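Local coordinates for thrombospondin related anonymous protein (Plasmodium falciparum, PDB 4F1J), which probably serves the parasite in cell adhesion, here represented by its magnesium-binding von Willebrand factor A domain, at residues A[31-36]-A[77-82]. Residues are numbered along the deposited sequence; the frame is centred on the assembly and turned at random.
Sequences PLAMKL and IIIKSL
Met34 of helix 22-38 and Ile79 of helix 72-80 meet where two helices of the von Willebrand factor A domain, a Rossmann-like fold, pack side by side. The backbones are closest at this pair, with Met34 CA 6.6 Å from Ile79 CA, and the contact is purely apolar.

Followed outward, Met34 starts with CB, which stays 4.7 Å from Ile79 CG2. CG makes the tightest approach, 3.6 Å from Ile79 CG2, as the Met34 and Ile79 side chains run past one another in opposite directions. SD sits anti to CA across the CB-CG bond (chi2 178°), which extends it toward helix 72-80. SD lies 4.4 Å from Lys80 CB, only a loose approach. A bend at chi3 (80°) then turns CE, leaving this methyl also 4.4 Å from Lys80 CB, while the Lys80 side chain turns its amino group away from helix 22-38.

One residue earlier, the CB of Ala33 is directed toward helix 72-80, and its side chain also touches Met14 of the central strand 8-15. Ile79 also touches Ile37 of helix 22-38 and Ile61 of edge strand 58-62, the latter tying the helix pair to the sheet. One methyl serves both neighbours: Ile79 CG2, held anti to its own N, also lies 3.8 Å from Ala33 CB.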
ATOM      1  N   PRO A  31       1.430  13.434  -2.595  1.00 11.66           N
ATOM      2  CA  PRO A  31       2.759  13.604  -1.984  1.00 11.63           C
ATOM      3  C   PRO A  31       3.193  12.496  -1.024  1.00 11.29           C
ATOM      4  O   PRO A  31       4.393  12.211  -0.930  1.00 10.70           O
ATOM      5  CB  PRO A  31       2.647  14.943  -1.264  1.00 11.19           C
ATOM      6  CG  PRO A  31       1.615  15.698  -2.044  1.00 11.98           C
ATOM      7  CD  PRO A  31       0.604  14.655  -2.459  1.00 12.43           C
ATOM      8  N   LEU A  32       2.245  11.879  -0.323  1.00 10.05           N
ATOM      9  CA  LEU A  32       2.568  10.777   0.591  1.00 10.26           C
ATOM     10  C   LEU A  32       3.047   9.546  -0.186  1.00  9.76           C
ATOM     11  O   LEU A  32       4.040   8.918   0.199  1.00 10.21           O
ATOM     12  CB  LEU A  32       1.358  10.396   1.408  1.00 10.25           C
ATOM     13  CG  LEU A  32       1.433   9.131   2.255  1.00  9.57           C
ATOM     14  CD1 LEU A  32       2.541   9.249   3.282  1.00 11.39           C
ATOM     15  CD2 LEU A  32       0.062   8.877   2.928  1.00 11.26           C
ATOM     16  N   ALA A  33       2.317   9.189  -1.242  1.00  9.98           N
ATOM     17  CA  ALA A  33       2.699   8.067  -2.119  1.00 10.24           C
ATOM     18  C   ALA A  33       4.082   8.354  -2.725  1.00 10.52           C
ATOM     19  O   ALA A  33       4.922   7.467  -2.842  1.00 10.67           O
ATOM     20  CB  ALA A  33       1.664   7.868  -3.221  1.00 10.31           C
ATOM     21  N   MET A  34       4.319   9.603  -3.123  1.00 11.40           N
ATOM     22  CA  MET A  34       5.643   9.991  -3.622  1.00 12.32           C
ATOM     23  C   MET A  34       6.784   9.782  -2.611  1.00 11.84           C
ATOM     24  O   MET A  34       7.836   9.184  -2.958  1.00 12.19           O
ATOM     25  CB  MET A  34       5.599  11.424  -4.170  1.00 11.15           C
ATOM     26  CG  MET A  34       4.781  11.483  -5.425  1.00 14.09           C
ATOM     27  SD  MET A  34       4.616  13.143  -6.115  1.00 19.08           S
ATOM     28  CE  MET A  34       6.191  13.283  -6.951  1.00 18.99           C
ATOM     29  N   LYS A  35       6.595  10.268  -1.389  1.00 11.29           N
ATOM     30  CA  LYS A  35       7.568  10.105  -0.325  1.00 11.73           C
ATOM     31  C   LYS A  35       7.747   8.622   0.041  1.00 11.46           C
ATOM     32  O   LYS A  35       8.835   8.192   0.357  1.00 10.85           O
ATOM     33  CB  LYS A  35       7.177  10.931   0.914  1.00 12.45           C
ATOM     34  CG  LYS A  35       8.275  10.983   1.972  1.00 13.07           C
ATOM     35  CD  LYS A  35       8.167  12.157   2.877  1.00 14.35           C
ATOM     36  CE  LYS A  35       9.297  12.147   3.927  1.00 17.32           C
ATOM     37  NZ  LYS A  35       9.260  13.325   4.846  1.00 19.85           N
ATOM     38  N   LEU A  36       6.685   7.833  -0.017  1.00 10.90           N
ATOM     39  CA  LEU A  36       6.794   6.406   0.274  1.00 10.82           C
ATOM     40  C   LEU A  36       7.751   5.766  -0.726  1.00 11.21           C
ATOM     41  O   LEU A  36       8.696   5.040  -0.338  1.00 11.38           O
ATOM     42  CB  LEU A  36       5.401   5.764   0.192  1.00 11.27           C
ATOM     43  CG  LEU A  36       5.282   4.249   0.417  1.00 11.73           C
ATOM     44  CD1 LEU A  36       3.820   3.979   0.773  1.00 11.16           C
ATOM     45  CD2 LEU A  36       5.708   3.325  -0.753  1.00 12.19           C
ATOM     46  N   ILE A  77       6.762  10.012 -11.696  1.00 14.19           N
ATOM     47  CA  ILE A  77       5.967  10.611 -12.797  0.50 13.90           C
ATOM     48  C   ILE A  77       4.539  10.076 -12.818  1.00 14.04           C
ATOM     49  O   ILE A  77       3.553  10.831 -12.979  1.00 13.26           O
ATOM     50  CB  ILE A  77       6.566  10.278 -14.198  0.50 14.22           C
ATOM     51  CG1 ILE A  77       7.767  11.161 -14.503  0.50 15.04           C
ATOM     52  CG2 ILE A  77       5.510  10.420 -15.311  0.50 13.97           C
ATOM     53  CD1 ILE A  77       8.516  10.723 -15.748  0.50 13.44           C
ATOM     54  N   ILE A  78       4.408   8.754 -12.679  1.00 13.49           N
ATOM     55  CA  ILE A  78       3.104   8.135 -12.737  1.00 13.08           C
ATOM     56  C   ILE A  78       2.284   8.519 -11.515  1.00 13.01           C
ATOM     57  O   ILE A  78       1.087   8.825 -11.633  1.00 13.63           O
ATOM     58  CB  ILE A  78       3.190   6.608 -12.913  1.00 12.97           C
ATOM     59  CG1 ILE A  78       3.789   6.269 -14.273  1.00 13.34           C
ATOM     60  CG2 ILE A  78       1.800   5.948 -12.726  1.00 12.72           C
ATOM     61  CD1 ILE A  78       4.291   4.839 -14.376  1.00 14.15           C
ATOM     62  N   ILE A  79       2.903   8.529 -10.340  1.00 13.74           N
ATOM     63  CA  ILE A  79       2.177   8.899  -9.149  1.00 13.73           C
ATOM     64  C   ILE A  79       1.718  10.348  -9.259  1.00 14.22           C
ATOM     65  O   ILE A  79       0.568  10.655  -8.963  1.00 13.41           O
ATOM     66  CB  ILE A  79       2.995   8.671  -7.868  1.00 13.88           C
ATOM     67  CG1 ILE A  79       3.250   7.168  -7.655  1.00 13.90           C
ATOM     68  CG2 ILE A  79       2.265   9.293  -6.671  1.00 15.00           C
ATOM     69  CD1 ILE A  79       1.982   6.285  -7.701  1.00 12.64           C
ATOM     70  N   LYS A  80       2.600  11.222  -9.746  1.00 14.90           N
ATOM     71  CA  LYS A  80       2.251  12.642  -9.915  1.00 17.12           C
ATOM     72  C   LYS A  80       1.098  12.823 -10.902  1.00 16.44           C
ATOM     73  O   LYS A  80       0.257  13.728 -10.745  1.00 17.16           O
ATOM     74  CB  LYS A  80       3.465  13.461 -10.351  1.00 17.55           C
ATOM     75  CG  LYS A  80       3.233  14.966 -10.197  1.00 19.57           C
ATOM     76  CD  LYS A  80       4.107  15.824 -11.117  1.00 21.40           C
ATOM     77  CE  LYS A  80       3.504  17.248 -11.297  1.00 24.71           C
ATOM     78  NZ  LYS A  80       3.307  17.991  -9.989  1.00 28.56           N
ATOM     79  N   SER A  81       1.021  11.939 -11.887  1.00 15.86           N
ATOM     80  CA  SER A  81      -0.059  11.963 -12.869  1.00 15.79           C
ATOM     81  C   SER A  81      -1.437  11.724 -12.254  1.00 15.00           C
ATOM     82  O   SER A  81      -2.450  11.956 -12.921  1.00 15.49           O
ATOM     83  CB  SER A  81       0.185  10.957 -14.007  1.00 16.13           C
ATOM     84  OG  SER A  81      -0.234   9.645 -13.688  1.00 17.24           O
ATOM     85  N   LEU A  82      -1.492  11.261 -10.999  1.00 13.28           N
ATOM     86  CA  LEU A  82      -2.781  11.036 -10.332  1.00 13.74           C
ATOM     87  C   LEU A  82      -3.483  12.349 -10.003  1.00 14.50           C
ATOM     88  O   LEU A  82      -4.653  12.350  -9.656  1.00 13.99           O
ATOM     89  CB  LEU A  82      -2.589  10.218  -9.036  1.00 13.03           C
ATOM     90  CG  LEU A  82      -2.140   8.771  -9.242  1.00 13.68           C
ATOM     91  CD1 LEU A  82      -1.798   8.142  -7.877  1.00 13.65           C
ATOM     92  CD2 LEU A  82      -3.178   7.952  -9.964  1.00 14.47           C
TER